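Local coordinates for metallo-beta-lactamase family protein (Staphylococcus aureus, PDB 3R2U) that is probably a metal-dependent enzyme of the metallo-beta-lactamase superfamily, holding an iron(III) ion and carrying a C-terminal rhodanese-like region, at residues A38-G43 and G164-D169; M25-F30 and Q214-H219; L138-H143 and S147-L152; I73-E78 and I128-I133. One frame throughout, in Å; residues are numbered along the deposited sequence.

In the fold
Starting from the N terminus, the strand with residues 25-30 opens the longest loop, which interaction 2 closes far along the chain at 214-219. Interaction 1 nests inside it, running from the next strand of the same sheet (38-43) to 164-169, a neighbour of 214-217. Within interaction 1 lie two further loops in series: interaction 4 (73-78 with 128-133) closes first, and the short hairpin of interaction 3 (138-143 with 147-152) follows. None of the loops cross. Interactions 1, 2 and 4 pin the N-terminal sheet against the second one, whereas interaction 3 stays within the second sheet. Interactions 1 and 3 each supply one ligand to the iron.

Interaction 1: A38-G43 and G164-D169; sequences ASYLIG and GLFSGD. With FE (Fe (III) ion), chain E.
Y40 and F166 meet as a T-shaped (edge-to-face) pair: the phenylalanine turns its edge to one face of the tyrosine ring. The ring centres are 5.1 Å apart and the planes stand at 64°. The touch is concentrated at the base of the tyrosine, where F166 CE1 sits 3.4 Å from Y40 CG and 3.6 Å from Y40 CB, while F166 CD1 covers the rim at 3.7 Å from Y40 CD1. Two residues along the same strand, I42 lays its methyl CG2 against the far end of the F166 ring, 3.8 Å from F166 CZ. With chi1 at -68°, F166 CG stands anti to its own carbonyl carbon; the first bond of the side chain runs alongside strand 37-44, and the end of the ring does the reaching.

Further out, the Y40 hydroxyl hydrogen-bonds P217 O on the strand beside 164-168, so the ring is gripped at its polar end as well as on its face. F166 also meets the ring of W216 and touches F27 and L152. This is the inside of the αβ/βα sandwich of the superfamily, where the two sheets face each other. At the end of the second segment the chain runs on through G168, at positive phi, to D169, whose OD2 binds iron at 2.2 Å and whose OD1 is hydrogen-bonded to H219 ND1. Between the two segments themselves no hydrogen bond forms: the union rests on dispersion and on the aromatic C-H edge meeting the tyrosine π cloud, with the buried phenol satisfied by a backbone carbonyl.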
# COMPACT_ATOMS: atom_id res chain seq x y z
N ALA A 38 23.48 -0.47 6.78
CA ALA A 38 23.31 -1.82 6.31
C ALA A 38 23.28 -2.82 7.45
O ALA A 38 24.17 -2.83 8.29
CB ALA A 38 24.43 -2.20 5.33
N SER A 39 22.23 -3.64 7.46
CA SER A 39 22.06 -4.74 8.39
C SER A 39 21.90 -5.99 7.51
O SER A 39 21.63 -5.87 6.31
CB SER A 39 20.88 -4.53 9.32
OG SER A 39 19.67 -4.26 8.65
N TYR A 40 22.01 -7.17 8.11
CA TYR A 40 22.02 -8.42 7.37
C TYR A 40 21.27 -9.52 8.09
O TYR A 40 21.22 -9.55 9.33
CB TYR A 40 23.48 -8.88 7.17
CG TYR A 40 24.37 -7.86 6.44
CD1 TYR A 40 25.03 -6.85 7.15
CD2 TYR A 40 24.52 -7.90 5.06
CE1 TYR A 40 25.83 -5.89 6.49
CE2 TYR A 40 25.32 -6.95 4.40
CZ TYR A 40 25.97 -5.95 5.13
OH TYR A 40 26.73 -5.02 4.48
N LEU A 41 20.68 -10.40 7.31
CA LEU A 41 20.06 -11.62 7.83
C LEU A 41 20.80 -12.76 7.15
O LEU A 41 20.95 -12.76 5.92
CB LEU A 41 18.56 -11.69 7.52
CG LEU A 41 17.77 -12.91 8.03
CD1 LEU A 41 17.69 -12.89 9.53
CD2 LEU A 41 16.36 -12.94 7.45
N ILE A 42 21.33 -13.68 7.95
CA ILE A 42 21.94 -14.91 7.46
C ILE A 42 21.14 -16.06 8.07
O ILE A 42 20.63 -15.96 9.19
CB ILE A 42 23.45 -15.06 7.81
CG1 ILE A 42 23.69 -14.97 9.32
CG2 ILE A 42 24.28 -14.01 7.01
CD1 ILE A 42 25.17 -15.03 9.71
N GLY A 43 21.01 -17.13 7.32
CA GLY A 43 20.24 -18.25 7.78
C GLY A 43 20.79 -19.58 7.34
O GLY A 43 21.30 -19.72 6.22
N GLY A 164 33.23 -14.15 3.87
CA GLY A 164 33.14 -12.71 4.00
C GLY A 164 33.25 -12.23 5.43
O GLY A 164 33.21 -13.02 6.36
N LEU A 165 33.39 -10.92 5.57
CA LEU A 165 33.54 -10.29 6.85
C LEU A 165 32.48 -9.22 7.05
O LEU A 165 32.37 -8.30 6.22
CB LEU A 165 34.90 -9.63 6.94
CG LEU A 165 35.31 -8.93 8.25
CD1 LEU A 165 35.61 -9.95 9.33
CD2 LEU A 165 36.54 -8.02 8.01
N PHE A 166 31.70 -9.34 8.12
CA PHE A 166 30.76 -8.27 8.50
C PHE A 166 31.64 -7.29 9.24
O PHE A 166 32.06 -7.57 10.37
CB PHE A 166 29.65 -8.81 9.37
CG PHE A 166 28.75 -9.73 8.66
CD1 PHE A 166 27.75 -9.23 7.83
CD2 PHE A 166 28.89 -11.12 8.81
CE1 PHE A 166 26.90 -10.08 7.14
CE2 PHE A 166 28.04 -11.98 8.13
CZ PHE A 166 27.04 -11.47 7.30
N SER A 167 31.93 -6.17 8.60
CA SER A 167 32.91 -5.23 9.09
C SER A 167 32.40 -3.99 9.83
O SER A 167 33.20 -3.16 10.25
CB SER A 167 33.78 -4.78 7.92
OG SER A 167 33.01 -4.09 6.96
N GLY A 168 31.10 -3.84 10.02
CA GLY A 168 30.60 -2.68 10.75
C GLY A 168 31.14 -1.38 10.18
O GLY A 168 31.07 -1.15 8.98
N ASP A 169 31.66 -0.51 11.05
CA ASP A 169 32.23 0.74 10.64
C ASP A 169 33.76 0.70 10.64
O ASP A 169 34.43 1.74 10.66
CB ASP A 169 31.70 1.89 11.50
CG ASP A 169 30.23 2.19 11.24
OD1 ASP A 169 29.66 1.68 10.25
OD2 ASP A 169 29.64 2.95 12.01
FE FE E . 29.60 3.59 14.07
O HOH W 1 27.36 3.14 14.06
O HOH W 2 29.52 4.31 16.33
O HOH W 3 29.22 5.61 13.40

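Interaction 2: M25-F30 and Q214-H219; sequences MFFKQF and QIWPGH
F27 lies obliquely over one face of the W216 indole, with F27 CE2 3.4 Å above the plane and over the middle of the double ring. The closest pair is F27 CE2 with W216 CE2 at 3.5 Å, at the fusion of the two indole rings. The neighbouring F27 CZ drifts over the pyrrole side, 3.6 Å from W216 NE1. The planes meet at 46°, which is neither a stack nor an edge-to-face pair; the CE2-CZ side of the phenyl ring does the touching. With CG anti to the backbone N, a chi1 of 176° extends F27 from strand 25-32 toward W216, into the interface between the sheets.

Facing it, the indole has a polar grip of its own. W216 NE1 donates to Q214 OE1 over 2.8 Å, the N-H coming in above the plane of the amide carbonyl and not along a lone pair. Since Q214 belongs to the same strand two residues earlier, this bond ties the indole back to its own strand and should restrict its rotation under the phenyl ring.

The pair belongs to an aromatic cluster that continues the contact between the two sheets of the αβ/βα sandwich. A second subunit comes close as well: I232 of that chain packs on F27, Q214 and W216, and the Q214 NE2 bond to its T234 O is weak. Chemically, then, the contact is a dispersion-held aromatic pair in which the buried indole N-H is paired to an amide oxygen, set right beside the interface between subunits.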
# COMPACT_ATOMS: atom_id res chain seq x y z
N MET A 25 23.02 -21.93 2.77
CA MET A 25 23.00 -20.64 3.45
C MET A 25 22.19 -19.50 2.80
O MET A 25 22.32 -19.20 1.62
CB MET A 25 24.44 -20.16 3.61
CG MET A 25 24.62 -19.21 4.74
SD MET A 25 26.29 -18.58 4.83
CE MET A 25 26.16 -17.07 3.86
N PHE A 26 21.40 -18.84 3.62
CA PHE A 26 20.67 -17.69 3.15
C PHE A 26 21.43 -16.44 3.60
O PHE A 26 22.00 -16.40 4.71
CB PHE A 26 19.25 -17.67 3.72
CG PHE A 26 18.47 -16.46 3.31
CD1 PHE A 26 17.82 -16.43 2.11
CD2 PHE A 26 18.40 -15.36 4.14
CE1 PHE A 26 17.11 -15.31 1.72
CE2 PHE A 26 17.68 -14.24 3.77
CZ PHE A 26 17.04 -14.22 2.57
N PHE A 27 21.45 -15.43 2.76
CA PHE A 27 22.11 -14.17 3.06
C PHE A 27 21.32 -13.05 2.42
O PHE A 27 21.04 -13.10 1.24
CB PHE A 27 23.53 -14.19 2.50
CG PHE A 27 24.29 -12.90 2.68
CD1 PHE A 27 24.00 -11.78 1.90
CD2 PHE A 27 25.32 -12.82 3.58
CE1 PHE A 27 24.71 -10.60 2.05
CE2 PHE A 27 26.03 -11.66 3.74
CZ PHE A 27 25.72 -10.54 2.96
N LYS A 28 20.98 -12.02 3.20
CA LYS A 28 20.30 -10.86 2.63
C LYS A 28 20.70 -9.60 3.37
O LYS A 28 20.71 -9.56 4.59
CB LYS A 28 18.79 -10.98 2.67
CG LYS A 28 18.15 -9.75 2.07
CD LYS A 28 16.70 -9.85 1.88
CE LYS A 28 16.22 -8.70 0.98
NZ LYS A 28 16.89 -8.78 -0.37
N GLN A 29 20.99 -8.56 2.60
CA GLN A 29 21.31 -7.26 3.12
C GLN A 29 20.05 -6.39 3.16
O GLN A 29 19.20 -6.48 2.28
CB GLN A 29 22.38 -6.62 2.23
CG GLN A 29 22.91 -5.26 2.69
CD GLN A 29 22.33 -4.09 1.90
OE1 GLN A 29 21.15 -4.08 1.53
NE2 GLN A 29 23.18 -3.11 1.62
N PHE A 30 19.95 -5.57 4.20
CA PHE A 30 18.83 -4.62 4.37
C PHE A 30 19.46 -3.25 4.50
O PHE A 30 20.31 -3.05 5.36
CB PHE A 30 18.01 -4.92 5.65
CG PHE A 30 17.36 -6.28 5.66
CD1 PHE A 30 18.12 -7.43 5.90
CD2 PHE A 30 16.00 -6.42 5.44
CE1 PHE A 30 17.53 -8.70 5.89
CE2 PHE A 30 15.39 -7.69 5.46
CZ PHE A 30 16.16 -8.82 5.68
N GLN A 214 34.45 -11.49 0.77
CA GLN A 214 33.64 -10.28 0.61
C GLN A 214 33.74 -9.42 1.87
O GLN A 214 34.08 -9.91 2.94
CB GLN A 214 32.19 -10.64 0.37
CG GLN A 214 31.94 -11.45 -0.88
CD GLN A 214 30.48 -11.77 -1.05
OE1 GLN A 214 29.63 -10.91 -0.87
NE2 GLN A 214 30.17 -13.01 -1.42
N ILE A 215 33.47 -8.12 1.71
CA ILE A 215 33.43 -7.17 2.81
C ILE A 215 31.99 -6.69 2.89
O ILE A 215 31.46 -6.13 1.93
CB ILE A 215 34.38 -5.94 2.60
CG1 ILE A 215 35.85 -6.36 2.47
CG2 ILE A 215 34.23 -4.95 3.72
CD1 ILE A 215 36.38 -7.16 3.60
N TRP A 216 31.34 -6.93 4.02
CA TRP A 216 29.97 -6.54 4.23
C TRP A 216 29.91 -5.45 5.29
O TRP A 216 29.82 -5.75 6.47
CB TRP A 216 29.17 -7.76 4.66
CG TRP A 216 29.20 -8.89 3.67
CD1 TRP A 216 29.00 -8.81 2.32
CD2 TRP A 216 29.37 -10.28 3.96
NE1 TRP A 216 29.07 -10.06 1.75
CE2 TRP A 216 29.29 -10.98 2.74
CE3 TRP A 216 29.61 -11.00 5.14
CZ2 TRP A 216 29.44 -12.37 2.66
CZ3 TRP A 216 29.75 -12.38 5.06
CH2 TRP A 216 29.66 -13.05 3.82
N PRO A 217 29.95 -4.18 4.87
CA PRO A 217 30.03 -3.07 5.80
C PRO A 217 28.69 -2.69 6.46
O PRO A 217 27.62 -3.10 6.00
CB PRO A 217 30.54 -1.93 4.91
CG PRO A 217 29.90 -2.23 3.59
CD PRO A 217 29.81 -3.72 3.48
N GLY A 218 28.78 -1.90 7.51
CA GLY A 218 27.62 -1.47 8.26
C GLY A 218 27.03 -0.17 7.77
O GLY A 218 25.92 0.17 8.13
N HIS A 219 27.79 0.58 6.98
CA HIS A 219 27.30 1.83 6.43
C HIS A 219 27.81 1.99 5.03
O HIS A 219 28.89 1.49 4.69
CB HIS A 219 27.69 3.05 7.28
CG HIS A 219 26.90 3.17 8.54
ND1 HIS A 219 27.29 2.58 9.73
CD2 HIS A 219 25.74 3.82 8.81
CE1 HIS A 219 26.40 2.85 10.67
NE2 HIS A 219 25.45 3.60 10.14

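Interaction 3: L138-H143 and S147-L152; sequences LHTPGH and SISFLL. With FE (Fe (III) ion), chain E.
Backbone bonds pair L138 with S149. Each amide N donates to the other residue's carbonyl O over 2.8 Å, two nearly straight bonds that make L138 and S149 an antiparallel hydrogen-bonded pair. One step on, H139 and I148 form the non-hydrogen-bonded pair, where I148 CA lies 3.3 Å from L138 O in a C-H...O contact. Beyond the strand end, T140 N still donates to S147 O at 2.9 Å, though the bond is more bent and the donor is tilted from the carbonyl plane.

These links zip up a β hairpin, strands 133-139 and 148-153, on the second sheet of the αβ/βα sandwich, and its connecting loop carries a metal ligand: H143 NE2 binds the iron at 2.3 Å, alongside H80 and D169. G142, whose backbone angles call for glycine, turns the chain just before it. R178 O takes a hydrogen bond at H143 ND1, the other ring nitrogen.

Between side chains, the hydroxyls T140 OG1 and S149 OG are hydrogen-bonded at 3.0 Å. A chi1 of 57° wedges T140 OG1 between its own backbone N and carbonyl carbon, facing S149.

The remaining contacts are van der Waals. The ring carbon H139 CD2 packs 3.3 Å from S147 O, while H139 NE2 is hydrogen-bonded to P145 O in the loop. Apolar contact is sparser: L138 CD1 approaches L151 CB at 4.3 Å.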
# COMPACT_ATOMS: atom_id res chain seq x y z
N LEU A 138 36.24 -11.17 15.42
CA LEU A 138 37.54 -10.56 15.35
C LEU A 138 37.44 -9.18 16.01
O LEU A 138 36.55 -8.41 15.67
CB LEU A 138 37.99 -10.42 13.89
CG LEU A 138 38.16 -11.70 13.04
CD1 LEU A 138 38.59 -11.34 11.60
CD2 LEU A 138 39.16 -12.66 13.63
N HIS A 139 38.28 -8.90 17.01
CA HIS A 139 38.30 -7.58 17.65
C HIS A 139 39.01 -6.67 16.66
O HIS A 139 40.13 -6.92 16.32
CB HIS A 139 38.98 -7.62 19.03
CG HIS A 139 38.96 -6.31 19.77
ND1 HIS A 139 39.99 -5.89 20.58
CD2 HIS A 139 38.03 -5.31 19.81
CE1 HIS A 139 39.71 -4.71 21.10
NE2 HIS A 139 38.53 -4.33 20.64
N THR A 140 38.32 -5.64 16.18
CA THR A 140 38.89 -4.72 15.18
C THR A 140 38.68 -3.30 15.65
O THR A 140 37.87 -2.57 15.09
CB THR A 140 38.21 -4.95 13.78
OG1 THR A 140 36.79 -4.78 13.89
CG2 THR A 140 38.50 -6.36 13.26
N PRO A 141 39.38 -2.90 16.72
CA PRO A 141 39.20 -1.57 17.30
C PRO A 141 39.70 -0.48 16.37
O PRO A 141 40.52 -0.74 15.48
CB PRO A 141 40.04 -1.63 18.57
CG PRO A 141 41.07 -2.67 18.32
CD PRO A 141 40.45 -3.66 17.39
N GLY A 142 39.20 0.73 16.57
CA GLY A 142 39.64 1.88 15.75
C GLY A 142 38.52 2.91 15.66
O GLY A 142 38.65 4.03 16.14
N HIS A 143 37.43 2.51 15.02
CA HIS A 143 36.25 3.34 14.94
C HIS A 143 35.77 3.54 16.38
O HIS A 143 35.45 4.65 16.78
CB HIS A 143 35.21 2.67 14.06
CG HIS A 143 33.91 3.40 14.02
ND1 HIS A 143 33.78 4.66 13.48
CD2 HIS A 143 32.67 3.03 14.42
CE1 HIS A 143 32.52 5.05 13.58
NE2 HIS A 143 31.83 4.08 14.15
N SER A 147 34.80 -2.20 18.87
CA SER A 147 34.39 -2.70 17.56
C SER A 147 34.87 -4.09 17.26
O SER A 147 36.04 -4.39 17.40
CB SER A 147 34.87 -1.79 16.41
OG SER A 147 34.09 -0.62 16.31
N ILE A 148 33.93 -4.92 16.82
CA ILE A 148 34.22 -6.27 16.42
C ILE A 148 33.66 -6.51 15.03
O ILE A 148 32.73 -5.84 14.60
CB ILE A 148 33.64 -7.32 17.42
CG1 ILE A 148 32.14 -7.12 17.62
CG2 ILE A 148 34.41 -7.26 18.77
CD1 ILE A 148 31.51 -8.18 18.50
N SER A 149 34.30 -7.42 14.31
CA SER A 149 33.88 -7.83 12.99
C SER A 149 33.61 -9.33 13.01
O SER A 149 34.22 -10.06 13.81
CB SER A 149 34.96 -7.50 11.96
OG SER A 149 35.08 -6.09 11.81
N PHE A 150 32.71 -9.81 12.13
CA PHE A 150 32.37 -11.23 12.11
C PHE A 150 32.79 -11.93 10.80
O PHE A 150 32.35 -11.56 9.70
CB PHE A 150 30.86 -11.39 12.36
CG PHE A 150 30.37 -10.71 13.61
CD1 PHE A 150 30.46 -11.33 14.83
CD2 PHE A 150 29.78 -9.46 13.56
CE1 PHE A 150 29.97 -10.70 15.99
CE2 PHE A 150 29.31 -8.83 14.72
CZ PHE A 150 29.41 -9.46 15.92
N LEU A 151 33.66 -12.93 10.93
CA LEU A 151 34.17 -13.68 9.77
C LEU A 151 33.34 -14.93 9.58
O LEU A 151 33.34 -15.84 10.42
CB LEU A 151 35.64 -14.04 9.96
CG LEU A 151 36.35 -14.72 8.79
CD1 LEU A 151 36.51 -13.72 7.63
CD2 LEU A 151 37.71 -15.27 9.24
N LEU A 152 32.62 -14.97 8.46
CA LEU A 152 31.71 -16.06 8.16
C LEU A 152 32.33 -17.15 7.29
O LEU A 152 32.98 -16.87 6.28
CB LEU A 152 30.45 -15.50 7.48
CG LEU A 152 29.31 -16.48 7.14
CD1 LEU A 152 27.96 -15.74 7.02
CD2 LEU A 152 29.59 -17.31 5.86
FE FE E . 29.60 3.59 14.07
O HOH W 1 27.36 3.14 14.06
O HOH W 2 29.52 4.31 16.33
O HOH W 3 29.22 5.61 13.40

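Interaction 4: I73-E78 and I128-I133; sequences ITHAAE and IYVGNI
H75 carries its imidazole across to the strand end at Y129 and V130, with V130 CA 4.2 Å above one ring face, displaced toward the rim. Its chi1 of -59° turns CG anti to the carbonyl carbon, alongside the backbone N, and chi2 of 72° swings the plane so that V130 comes over a face while the two nitrogens point along the edge. H75 ND1 looks back to its own strand: T74 OG1 is hydrogen-bonded to it at 2.6 Å, lying in the ring plane. T74 meets it there because its chi1 of 48° tucks OG1 between the backbone N and the carbonyl carbon. H75 NE2 points the other way, 3.3 Å from Y129 O, and water 4 sits in the ring plane, hydrogen-bonded to H75 NE2 at 3.2 Å and donating to Y129 O at 2.9 Å. The V130 methyl CG1 lies beside the imidazole, 4.2 Å from H75 ND1.

V130 is held in its turn by a type II' β turn running to I133, closed by backbone bonds both ways between those residues, with G131 at the positive phi such a turn needs. M51 of the neighbouring strand 49-53 touches both H75 and V130. The contact thus joins strand 72-77 of the N-terminal sheet to the start of the hairpin at one edge of the second sheet. The buried imidazole has polar partners at both nitrogens, one from its own strand and one a bridging water, so water 4 gives one polar bridge between the sheets, beside the packing of V130 over the ring face.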
# COMPACT_ATOMS: atom_id res chain seq x y z
N ILE A 73 14.32 -16.51 13.45
CA ILE A 73 15.33 -15.61 13.99
C ILE A 73 15.58 -16.03 15.43
O ILE A 73 14.73 -15.84 16.30
CB ILE A 73 14.87 -14.14 13.91
CG1 ILE A 73 14.66 -13.75 12.45
CG2 ILE A 73 15.90 -13.23 14.60
CD1 ILE A 73 14.02 -12.42 12.27
N THR A 74 16.74 -16.64 15.63
CA THR A 74 17.18 -17.18 16.91
C THR A 74 18.39 -16.43 17.45
O THR A 74 18.78 -16.63 18.58
CB THR A 74 17.59 -18.65 16.72
OG1 THR A 74 18.46 -18.75 15.58
CG2 THR A 74 16.35 -19.55 16.50
N HIS A 75 18.99 -15.56 16.63
CA HIS A 75 20.21 -14.86 17.00
C HIS A 75 20.25 -13.44 16.45
O HIS A 75 19.61 -13.14 15.45
CB HIS A 75 21.44 -15.55 16.37
CG HIS A 75 21.65 -16.99 16.76
ND1 HIS A 75 20.85 -18.02 16.30
CD2 HIS A 75 22.64 -17.58 17.47
CE1 HIS A 75 21.31 -19.17 16.75
NE2 HIS A 75 22.39 -18.93 17.47
N ALA A 76 21.04 -12.60 17.12
CA ALA A 76 21.37 -11.26 16.62
C ALA A 76 22.73 -10.86 17.20
O ALA A 76 23.08 -11.22 18.32
CB ALA A 76 20.31 -10.23 16.98
N ALA A 77 23.48 -10.10 16.43
CA ALA A 77 24.77 -9.65 16.84
C ALA A 77 24.92 -8.22 16.37
O ALA A 77 24.28 -7.79 15.40
CB ALA A 77 25.89 -10.54 16.24
N GLU A 78 25.78 -7.50 17.06
CA GLU A 78 26.01 -6.14 16.80
C GLU A 78 27.52 -5.89 16.74
O GLU A 78 28.26 -6.35 17.59
CB GLU A 78 25.34 -5.38 17.95
CG GLU A 78 25.49 -3.94 17.92
CD GLU A 78 24.46 -3.26 18.79
OE1 GLU A 78 23.27 -3.20 18.38
OE2 GLU A 78 24.85 -2.75 19.87
N ILE A 128 30.71 -18.14 16.99
CA ILE A 128 29.27 -18.15 17.17
C ILE A 128 28.74 -19.01 16.03
O ILE A 128 29.10 -18.80 14.90
CB ILE A 128 28.66 -16.74 17.01
CG1 ILE A 128 29.33 -15.74 17.95
CG2 ILE A 128 27.16 -16.75 17.27
CD1 ILE A 128 28.99 -14.29 17.62
N TYR A 129 27.91 -20.00 16.34
CA TYR A 129 27.30 -20.83 15.33
C TYR A 129 25.81 -20.46 15.21
O TYR A 129 25.09 -20.31 16.21
CB TYR A 129 27.46 -22.31 15.65
CG TYR A 129 28.89 -22.77 15.57
CD1 TYR A 129 29.72 -22.77 16.69
CD2 TYR A 129 29.44 -23.18 14.35
CE1 TYR A 129 31.04 -23.19 16.61
CE2 TYR A 129 30.76 -23.60 14.26
CZ TYR A 129 31.55 -23.60 15.39
OH TYR A 129 32.85 -23.99 15.30
N VAL A 130 25.40 -20.26 13.96
CA VAL A 130 24.02 -20.01 13.58
C VAL A 130 23.70 -21.27 12.78
O VAL A 130 23.98 -21.37 11.57
CB VAL A 130 23.89 -18.72 12.73
CG1 VAL A 130 22.43 -18.42 12.42
CG2 VAL A 130 24.52 -17.56 13.47
N GLY A 131 23.14 -22.27 13.45
CA GLY A 131 22.93 -23.56 12.80
C GLY A 131 24.34 -24.03 12.47
O GLY A 131 25.22 -24.01 13.33
N ASN A 132 24.60 -24.36 11.21
CA ASN A 132 25.94 -24.82 10.80
C ASN A 132 26.86 -23.69 10.30
O ASN A 132 28.02 -23.94 9.97
CB ASN A 132 25.83 -25.91 9.74
CG ASN A 132 25.10 -27.13 10.24
OD1 ASN A 132 24.16 -27.60 9.62
ND2 ASN A 132 25.52 -27.65 11.37
N ILE A 133 26.34 -22.47 10.25
CA ILE A 133 27.15 -21.30 9.82
C ILE A 133 28.03 -20.94 10.97
O ILE A 133 27.58 -20.90 12.12
CB ILE A 133 26.31 -20.05 9.50
CG1 ILE A 133 25.22 -20.34 8.46
CG2 ILE A 133 27.22 -18.91 8.99
CD1 ILE A 133 24.22 -19.20 8.35
O HOH W 4 24.89 -19.99 19.07